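Local atomic coordinates of phospho-2-dehydro-3-deoxyheptonate aldolase (Francisella tularensis, PDB entry 3TQK), a protein that probably catalyses the condensation of phosphoenolpyruvate with D-erythrose 4-phosphate to give DAHP, the first step of the route to chorismate and the aromatic amino acids. Residues 87-92 with 297-302; 237-242 with 266-271. All coordinates share one frame; numbering follows the deposited sequence.

Contact 1: 87-92 with 297-302. With MN (manganese (II) ion), chain B.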
ATOM      1  N   ILE A  87      14.252 -11.240  19.533  1.00 23.81           N
ATOM      2  CA  ILE A  87      12.835 -10.965  19.351  1.00 22.55           C
ATOM      3  C   ILE A  87      12.292 -12.023  18.415  1.00 22.88           C
ATOM      4  O   ILE A  87      12.828 -12.223  17.331  1.00 22.86           O
ATOM      5  CB  ILE A  87      12.592  -9.592  18.710  1.00 21.26           C
ATOM      6  CG1 ILE A  87      13.180  -8.483  19.591  1.00 20.47           C
ATOM      7  CG2 ILE A  87      11.078  -9.378  18.496  1.00 19.75           C
ATOM      8  CD1 ILE A  87      13.040  -7.109  18.998  1.00 18.09           C
HETATM    9  N   MSE A  88      11.249 -12.722  18.832  1.00 23.52           N
HETATM   10  CA  MSE A  88      10.734 -13.783  17.989  1.00 24.71           C
HETATM   11  C   MSE A  88       9.813 -13.288  16.896  1.00 23.43           C
HETATM   12  O   MSE A  88       8.876 -12.537  17.144  1.00 21.99           O
HETATM   13  CB  MSE A  88       9.962 -14.831  18.745  1.00 26.18           C
HETATM   14  CG  MSE A  88       9.413 -15.841  17.732  1.00 29.27           C
HETATM   15 SE   MSE A  88       9.030 -17.428  18.545  1.00 36.48          SE
HETATM   16  CE  MSE A  88       7.951 -18.363  17.184  1.00 31.66           C
ATOM     17  N   ARG A  89      10.071 -13.799  15.702  1.00 23.89           N
ATOM     18  CA  ARG A  89       9.331 -13.457  14.506  1.00 23.95           C
ATOM     19  C   ARG A  89       8.025 -14.244  14.489  1.00 24.20           C
ATOM     20  O   ARG A  89       8.027 -15.484  14.449  1.00 25.65           O
ATOM     21  CB  ARG A  89      10.211 -13.804  13.305  1.00 24.78           C
ATOM     22  CG  ARG A  89       9.687 -13.433  11.958  1.00 25.40           C
ATOM     23  CD  ARG A  89      10.497 -14.148  10.870  1.00 27.53           C
ATOM     24  NE  ARG A  89       9.717 -14.129   9.645  1.00 29.37           N
ATOM     25  CZ  ARG A  89       9.736 -13.151   8.749  1.00 29.35           C
ATOM     26  NH1 ARG A  89      10.549 -12.117   8.890  1.00 28.73           N
ATOM     27  NH2 ARG A  89       8.941 -13.222   7.684  1.00 31.72           N
ATOM     28  N   VAL A  90       6.909 -13.528  14.547  1.00 23.32           N
ATOM     29  CA  VAL A  90       5.594 -14.156  14.550  1.00 24.13           C
ATOM     30  C   VAL A  90       4.756 -13.525  13.441  1.00 24.57           C
ATOM     31  O   VAL A  90       3.940 -12.631  13.698  1.00 23.42           O
ATOM     32  CB  VAL A  90       4.894 -14.002  15.929  1.00 24.01           C
ATOM     33  CG1 VAL A  90       3.749 -14.986  16.054  1.00 23.71           C
ATOM     34  CG2 VAL A  90       5.885 -14.200  17.075  1.00 23.77           C
ATOM     35  N   TYR A  91       4.972 -13.988  12.206  1.00 26.15           N
ATOM     36  CA  TYR A  91       4.340 -13.388  11.027  1.00 27.07           C
ATOM     37  C   TYR A  91       3.099 -14.143  10.593  1.00 28.60           C
ATOM     38  O   TYR A  91       3.084 -15.369  10.579  1.00 30.06           O
ATOM     39  CB  TYR A  91       5.328 -13.293   9.873  1.00 27.39           C
ATOM     40  CG  TYR A  91       6.194 -12.056   9.937  1.00 28.42           C
ATOM     41  CD1 TYR A  91       6.856 -11.703  11.110  1.00 28.86           C
ATOM     42  CD2 TYR A  91       6.345 -11.228   8.834  1.00 31.29           C
ATOM     43  CE1 TYR A  91       7.646 -10.575  11.181  1.00 28.95           C
ATOM     44  CE2 TYR A  91       7.150 -10.087   8.898  1.00 32.21           C
ATOM     45  CZ  TYR A  91       7.799  -9.771  10.079  1.00 30.52           C
ATOM     46  OH  TYR A  91       8.605  -8.649  10.162  1.00 32.13           O
ATOM     47  N   PHE A  92       2.057 -13.407  10.228  1.00 29.36           N
ATOM     48  CA  PHE A  92       0.763 -14.034   9.945  1.00 31.49           C
ATOM     49  C   PHE A  92       0.297 -13.843   8.500  1.00 32.99           C
ATOM     50  O   PHE A  92      -0.876 -14.058   8.190  1.00 33.14           O
ATOM     51  CB  PHE A  92      -0.292 -13.502  10.914  1.00 30.76           C
ATOM     52  CG  PHE A  92      -0.033 -13.861  12.348  1.00 30.54           C
ATOM     53  CD1 PHE A  92       0.004 -15.185  12.744  1.00 30.82           C
ATOM     54  CD2 PHE A  92       0.185 -12.871  13.299  1.00 30.34           C
ATOM     55  CE1 PHE A  92       0.237 -15.529  14.066  1.00 30.99           C
ATOM     56  CE2 PHE A  92       0.412 -13.211  14.621  1.00 30.56           C
ATOM     57  CZ  PHE A  92       0.442 -14.541  15.003  1.00 30.56           C
HETATM   58  N   MSE A 297      17.645  -9.797  10.622  1.00 26.87           N
HETATM   59  CA  MSE A 297      16.513 -10.727  10.600  1.00 27.47           C
HETATM   60  C   MSE A 297      16.997 -12.057  10.073  1.00 28.78           C
HETATM   61  O   MSE A 297      17.771 -12.100   9.125  1.00 29.72           O
HETATM   62  CB  MSE A 297      15.395 -10.236   9.694  1.00 27.25           C
HETATM   63  CG  MSE A 297      15.089  -8.753   9.800  1.00 28.64           C
HETATM   64 SE   MSE A 297      13.371  -8.328   8.963  1.00 34.06          SE
HETATM   65  CE  MSE A 297      12.211  -9.440  10.090  1.00 30.46           C
ATOM     66  N   ILE A 298      16.538 -13.137  10.696  1.00 29.13           N
ATOM     67  CA  ILE A 298      16.859 -14.488  10.268  1.00 30.62           C
ATOM     68  C   ILE A 298      15.558 -15.264  10.152  1.00 31.03           C
ATOM     69  O   ILE A 298      14.702 -15.167  11.029  1.00 29.67           O
ATOM     70  CB  ILE A 298      17.719 -15.202  11.310  1.00 31.57           C
ATOM     71  CG1 ILE A 298      19.045 -14.476  11.509  1.00 31.29           C
ATOM     72  CG2 ILE A 298      17.941 -16.668  10.914  1.00 32.78           C
ATOM     73  CD1 ILE A 298      19.785 -14.947  12.737  1.00 31.45           C
ATOM     74  N   GLU A 299      15.404 -16.021   9.069  1.00 32.78           N
ATOM     75  CA  GLU A 299      14.239 -16.891   8.900  1.00 33.49           C
ATOM     76  C   GLU A 299      14.634 -18.297   9.330  1.00 34.93           C
ATOM     77  O   GLU A 299      15.505 -18.922   8.729  1.00 36.30           O
ATOM     78  CB  GLU A 299      13.687 -16.839   7.461  1.00 34.33           C
ATOM     79  CG  GLU A 299      12.782 -15.616   7.215  1.00 33.88           C
ATOM     80  CD  GLU A 299      12.103 -15.597   5.841  1.00 35.75           C
ATOM     81  OE1 GLU A 299      12.764 -15.880   4.813  1.00 37.13           O
ATOM     82  OE2 GLU A 299      10.896 -15.267   5.794  1.00 35.53           O
ATOM     83  N   SER A 300      14.008 -18.762  10.406  1.00 34.76           N
ATOM     84  CA  SER A 300      14.451 -19.947  11.126  1.00 36.51           C
ATOM     85  C   SER A 300      13.260 -20.793  11.568  1.00 37.29           C
ATOM     86  O   SER A 300      12.199 -20.258  11.885  1.00 36.08           O
ATOM     87  CB  SER A 300      15.259 -19.501  12.353  1.00 36.19           C
ATOM     88  OG  SER A 300      15.432 -20.546  13.297  1.00 35.62           O
ATOM     89  N   ASN A 301      13.439 -22.109  11.610  1.00 39.60           N
ATOM     90  CA  ASN A 301      12.369 -23.013  12.075  1.00 40.67           C
ATOM     91  C   ASN A 301      12.971 -24.275  12.697  1.00 42.88           C
ATOM     92  O   ASN A 301      14.185 -24.365  12.862  1.00 43.33           O
ATOM     93  CB  ASN A 301      11.414 -23.362  10.913  1.00 41.04           C
ATOM     94  CG  ASN A 301       9.935 -23.435  11.343  1.00 41.30           C
ATOM     95  OD1 ASN A 301       9.597 -23.897  12.442  1.00 41.20           O
ATOM     96  ND2 ASN A 301       9.051 -22.986  10.455  1.00 41.41           N
ATOM     97  N   LEU A 302      12.118 -25.235  13.041  1.00 44.36           N
ATOM     98  CA  LEU A 302      12.550 -26.480  13.670  1.00 46.95           C
ATOM     99  C   LEU A 302      13.246 -27.396  12.670  1.00 49.56           C
ATOM    100  O   LEU A 302      14.327 -27.921  12.952  1.00 51.26           O
ATOM    101  CB  LEU A 302      11.354 -27.201  14.298  1.00 47.44           C
ATOM    102  CG  LEU A 302      10.672 -26.455  15.447  1.00 45.52           C
ATOM    103  CD1 LEU A 302       9.315 -27.077  15.788  1.00 44.94           C
ATOM    104  CD2 LEU A 302      11.586 -26.426  16.672  1.00 45.17           C
TER
HETATM  105 MN    MN B1001       9.611 -14.877   4.271  1.00 38.04          MN
HETATM  106  O   HOH W   1      13.534 -12.921   9.955  1.00 23.09           O

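Contact 2: 237-242 with 266-271. With MN (manganese (II) ion), chain B.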
ATOM      1  N   PRO A 237      21.483  -7.807  -3.850  1.00 43.97           N
ATOM      2  CA  PRO A 237      21.618  -7.729  -2.393  1.00 41.76           C
ATOM      3  C   PRO A 237      22.224  -6.401  -1.909  1.00 40.45           C
ATOM      4  O   PRO A 237      23.135  -5.871  -2.544  1.00 41.35           O
ATOM      5  CB  PRO A 237      22.544  -8.914  -2.053  1.00 43.16           C
ATOM      6  CG  PRO A 237      22.465  -9.831  -3.251  1.00 45.71           C
ATOM      7  CD  PRO A 237      22.261  -8.925  -4.427  1.00 46.23           C
ATOM      8  N   ASN A 238      21.699  -5.872  -0.806  1.00 37.71           N
ATOM      9  CA  ASN A 238      22.166  -4.602  -0.251  1.00 36.89           C
ATOM     10  C   ASN A 238      22.616  -4.707   1.209  1.00 35.54           C
ATOM     11  O   ASN A 238      22.337  -3.824   2.015  1.00 34.09           O
ATOM     12  CB  ASN A 238      21.101  -3.497  -0.433  1.00 35.52           C
ATOM     13  CG  ASN A 238      19.737  -3.853   0.176  1.00 34.02           C
ATOM     14  OD1 ASN A 238      19.611  -4.773   0.991  1.00 33.19           O
ATOM     15  ND2 ASN A 238      18.710  -3.103  -0.221  1.00 31.62           N
ATOM     16  N   PHE A 239      23.327  -5.786   1.528  1.00 36.32           N
ATOM     17  CA  PHE A 239      23.828  -6.032   2.880  1.00 35.57           C
ATOM     18  C   PHE A 239      25.251  -5.521   3.084  1.00 37.11           C
ATOM     19  O   PHE A 239      25.687  -5.391   4.224  1.00 36.62           O
ATOM     20  CB  PHE A 239      23.756  -7.529   3.231  1.00 35.99           C
ATOM     21  CG  PHE A 239      24.604  -8.414   2.353  1.00 37.24           C
ATOM     22  CD1 PHE A 239      24.036  -9.129   1.310  1.00 37.65           C
ATOM     23  CD2 PHE A 239      25.967  -8.535   2.574  1.00 38.24           C
ATOM     24  CE1 PHE A 239      24.809  -9.944   0.497  1.00 39.80           C
ATOM     25  CE2 PHE A 239      26.752  -9.340   1.762  1.00 40.31           C
ATOM     26  CZ  PHE A 239      26.169 -10.047   0.721  1.00 41.38           C
ATOM     27  N   SER A 240      25.970  -5.235   1.994  1.00 39.12           N
ATOM     28  CA  SER A 240      27.378  -4.833   2.074  1.00 40.93           C
ATOM     29  C   SER A 240      27.598  -3.480   2.739  1.00 40.29           C
ATOM     30  O   SER A 240      26.690  -2.667   2.841  1.00 38.93           O
ATOM     31  CB  SER A 240      28.017  -4.788   0.678  1.00 43.32           C
ATOM     32  OG  SER A 240      27.626  -3.620  -0.030  1.00 43.49           O
ATOM     33  N   LYS A 241      28.837  -3.255   3.163  1.00 41.96           N
ATOM     34  CA  LYS A 241      29.279  -1.988   3.755  1.00 41.94           C
ATOM     35  C   LYS A 241      28.919  -0.788   2.874  1.00 42.20           C
ATOM     36  O   LYS A 241      28.372   0.196   3.368  1.00 40.96           O
ATOM     37  CB  LYS A 241      30.795  -2.045   4.004  1.00 43.68           C
ATOM     38  CG  LYS A 241      31.433  -0.785   4.600  1.00 44.26           C
ATOM     39  CD  LYS A 241      31.010  -0.518   6.031  1.00 43.39           C
ATOM     40  CE  LYS A 241      32.011   0.413   6.728  1.00 45.18           C
ATOM     41  NZ  LYS A 241      31.662   0.696   8.156  1.00 43.97           N
ATOM     42  N   GLU A 242      29.233  -0.886   1.582  1.00 44.14           N
ATOM     43  CA  GLU A 242      28.883   0.128   0.576  1.00 45.02           C
ATOM     44  C   GLU A 242      27.418   0.568   0.728  1.00 42.43           C
ATOM     45  O   GLU A 242      27.119   1.761   0.818  1.00 42.03           O
ATOM     46  CB  GLU A 242      29.140  -0.449  -0.836  1.00 47.79           C
ATOM     47  CG  GLU A 242      28.819   0.475  -2.035  1.00 51.24           C
ATOM     48  CD  GLU A 242      28.239  -0.275  -3.275  1.00 55.45           C
ATOM     49  OE1 GLU A 242      28.978  -1.087  -3.899  1.00 57.40           O
ATOM     50  OE2 GLU A 242      27.046  -0.022  -3.627  1.00 54.85           O
ATOM     51  N   HIS A 266      15.248 -13.457   2.317  1.00 38.12           N
ATOM     52  CA  HIS A 266      14.545 -12.862   1.166  1.00 38.55           C
ATOM     53  C   HIS A 266      15.509 -12.408   0.067  1.00 39.99           C
ATOM     54  O   HIS A 266      16.294 -13.215  -0.423  1.00 41.10           O
ATOM     55  CB  HIS A 266      13.590 -11.760   1.641  1.00 36.72           C
ATOM     56  CG  HIS A 266      12.626 -12.236   2.679  1.00 35.96           C
ATOM     57  ND1 HIS A 266      12.763 -11.930   4.016  1.00 36.40           N
ATOM     58  CD2 HIS A 266      11.551 -13.056   2.587  1.00 36.39           C
ATOM     59  CE1 HIS A 266      11.791 -12.513   4.698  1.00 36.41           C
ATOM     60  NE2 HIS A 266      11.051 -13.212   3.855  1.00 36.24           N
ATOM     61  N   GLY A 267      15.467 -11.135  -0.309  1.00 39.63           N
ATOM     62  CA  GLY A 267      16.304 -10.651  -1.406  1.00 41.32           C
ATOM     63  C   GLY A 267      17.805 -10.731  -1.174  1.00 42.43           C
ATOM     64  O   GLY A 267      18.578 -10.820  -2.136  1.00 44.40           O
ATOM     65  N   ASN A 268      18.239 -10.696   0.083  1.00 41.39           N
ATOM     66  CA  ASN A 268      19.682 -10.717   0.369  1.00 42.39           C
ATOM     67  C   ASN A 268      20.297 -12.119   0.280  1.00 44.66           C
ATOM     68  O   ASN A 268      21.430 -12.276  -0.179  1.00 46.07           O
ATOM     69  CB  ASN A 268      19.988 -10.063   1.727  1.00 40.38           C
ATOM     70  CG  ASN A 268      20.084  -8.551   1.642  1.00 38.06           C
ATOM     71  OD1 ASN A 268      19.767  -7.833   2.593  1.00 36.55           O
ATOM     72  ND2 ASN A 268      20.528  -8.063   0.505  1.00 34.90           N
ATOM     73  N   SER A 269      19.550 -13.130   0.717  1.00 45.16           N
ATOM     74  CA  SER A 269      19.967 -14.521   0.532  1.00 47.75           C
ATOM     75  C   SER A 269      19.534 -15.029  -0.843  1.00 50.00           C
ATOM     76  O   SER A 269      19.896 -16.140  -1.247  1.00 52.21           O
ATOM     77  CB  SER A 269      19.390 -15.419   1.634  1.00 46.98           C
ATOM     78  OG  SER A 269      18.005 -15.664   1.457  1.00 45.48           O
ATOM     79  N   GLN A 270      18.769 -14.200  -1.555  1.00 50.13           N
ATOM     80  CA  GLN A 270      18.139 -14.553  -2.834  1.00 52.14           C
ATOM     81  C   GLN A 270      17.251 -15.793  -2.679  1.00 52.88           C
ATOM     82  O   GLN A 270      17.215 -16.663  -3.543  1.00 55.11           O
ATOM     83  CB  GLN A 270      19.200 -14.713  -3.937  1.00 54.87           C
ATOM     84  CG  GLN A 270      19.903 -13.394  -4.279  1.00 55.33           C
ATOM     85  CD  GLN A 270      21.168 -13.572  -5.104  1.00 59.04           C
ATOM     86  OE1 GLN A 270      22.097 -14.287  -4.709  1.00 60.92           O
ATOM     87  NE2 GLN A 270      21.221 -12.897  -6.247  1.00 60.24           N
ATOM     88  N   LYS A 271      16.543 -15.863  -1.553  1.00 51.58           N
ATOM     89  CA  LYS A 271      15.605 -16.956  -1.255  1.00 52.26           C
ATOM     90  C   LYS A 271      16.295 -18.295  -0.878  1.00 53.64           C
ATOM     91  O   LYS A 271      15.618 -19.284  -0.561  1.00 54.21           O
ATOM     92  CB  LYS A 271      14.626 -17.166  -2.432  1.00 53.33           C
ATOM     93  CG  LYS A 271      13.144 -17.083  -2.051  1.00 53.71           C
ATOM     94  CD  LYS A 271      12.562 -15.675  -2.312  1.00 54.17           C
ATOM     95  CE  LYS A 271      11.177 -15.470  -1.674  1.00 53.36           C
ATOM     96  NZ  LYS A 271      11.252 -14.755  -0.356  1.00 51.80           N
TER
HETATM   97 MN    MN B1001       9.611 -14.877   4.271  1.00 38.04          MN

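Contact 1: 87-92 with 297-302
Arg-89 holds CG anti to its backbone N (chi1 -175°) and stays extended out to NE, which carries its guanidinium across to Glu-299, whose own chain runs straight on beyond CG to the manganese. The two residues stand toward the C-terminal ends of the second and eighth strands of the TIM barrel, 84-89 and 293-299; the axes of the short segments approach to 8.7 Å, at 44°. OE2 of Glu-299 binds the manganese at 2.0 Å and sits over one face of the guanidinium, 3.4 Å from NH2 of Arg-89. The carboxylate plane stands 77° from the guanidinium plane, and the oxygen comes over the face rather than alongside the N-H edge. Arg-89 gives NE to the carbonyl of Pro-57 and NH2 to that of Cys-58, while OE1 of Glu-299 bonds to Ser-265. On the opposite face of the guanidinium lies the ring of Tyr-91, with CZ of Arg-89 over its centre 3.7 Å above the plane, so the guanidinium lies between the tyrosine ring and the glutamate chain. Met-297, a selenomethionine, bends at its last torsion and brings CE to the guanidinium edge, 3.4 Å from NH1. A water makes weak bonds to both strands, accepting from NH1 of Arg-89 and donating to O of Ile-298 at 2.7 Å.

Contact 2: 237-242 with 266-271
Van der Waals contact carries much of the meeting between Pro-237 and Asn-268, the residues whose CA atoms come nearest each other, 4.5 Å apart. The proline ring lies against the turn of backbone at 267-268: its CG is 4.2 Å from O of Gly-267, and the same atom reaches CD of Gln-270 at 4.4 Å on the more open side of the contact. Phe-239 offers its ring edge. Its CG is held between the backbone N and the carbonyl carbon (chi1 62°), which turns the ring back beside Asn-268, and ring and amide stand nearly perpendicular at 85°, with the end of the amide near the ring plane. Beyond the asparagine, Phe-239 also packs on Ile-262 of strand 260-263 and on Val-279 of helix 276-289.

This is the C-terminal rim of the TIM barrel: 237-242 leads from the sixth strand into helix 241-253, with Ser-240 as its N-cap, and 266-271 forms a short, weakly bonded helix just after the seventh strand.

The polar part centres on the Asn-268 amide, which is buried against the backbone of Asn-238 and crosses that residue's side chain at about a right angle, the two amide planes 67° apart. OD1 of Asn-238 is held by N of Gly-232. Metal coordination belongs to the far end of 266-271, where NE2 of His-266 binds the manganese at 2.2 Å while ND1 bonds to Asp-263, an acidic partner that fixes the imidazole's rotation.

Both contacts lie at the C-terminal end of the same eight-stranded barrel, their centres about 18 Å apart. Contact 1 is deep, about 8 Å from the centre of the chain, and joins strands two and eight; contact 2 lies further out, about 17 Å from that centre, among the connections that follow strands six and seven. In sequence contact 2 is nested within the loop that contact 1 closes. The manganese ties them together: 297-302 and 266-271 each supply a ligand, with OE2 of Glu-299 2.8 Å from NE2 of His-266, and Cys-58 and Asp-322 complete the protein ligands, while 237-242 packs behind the histidine's segment.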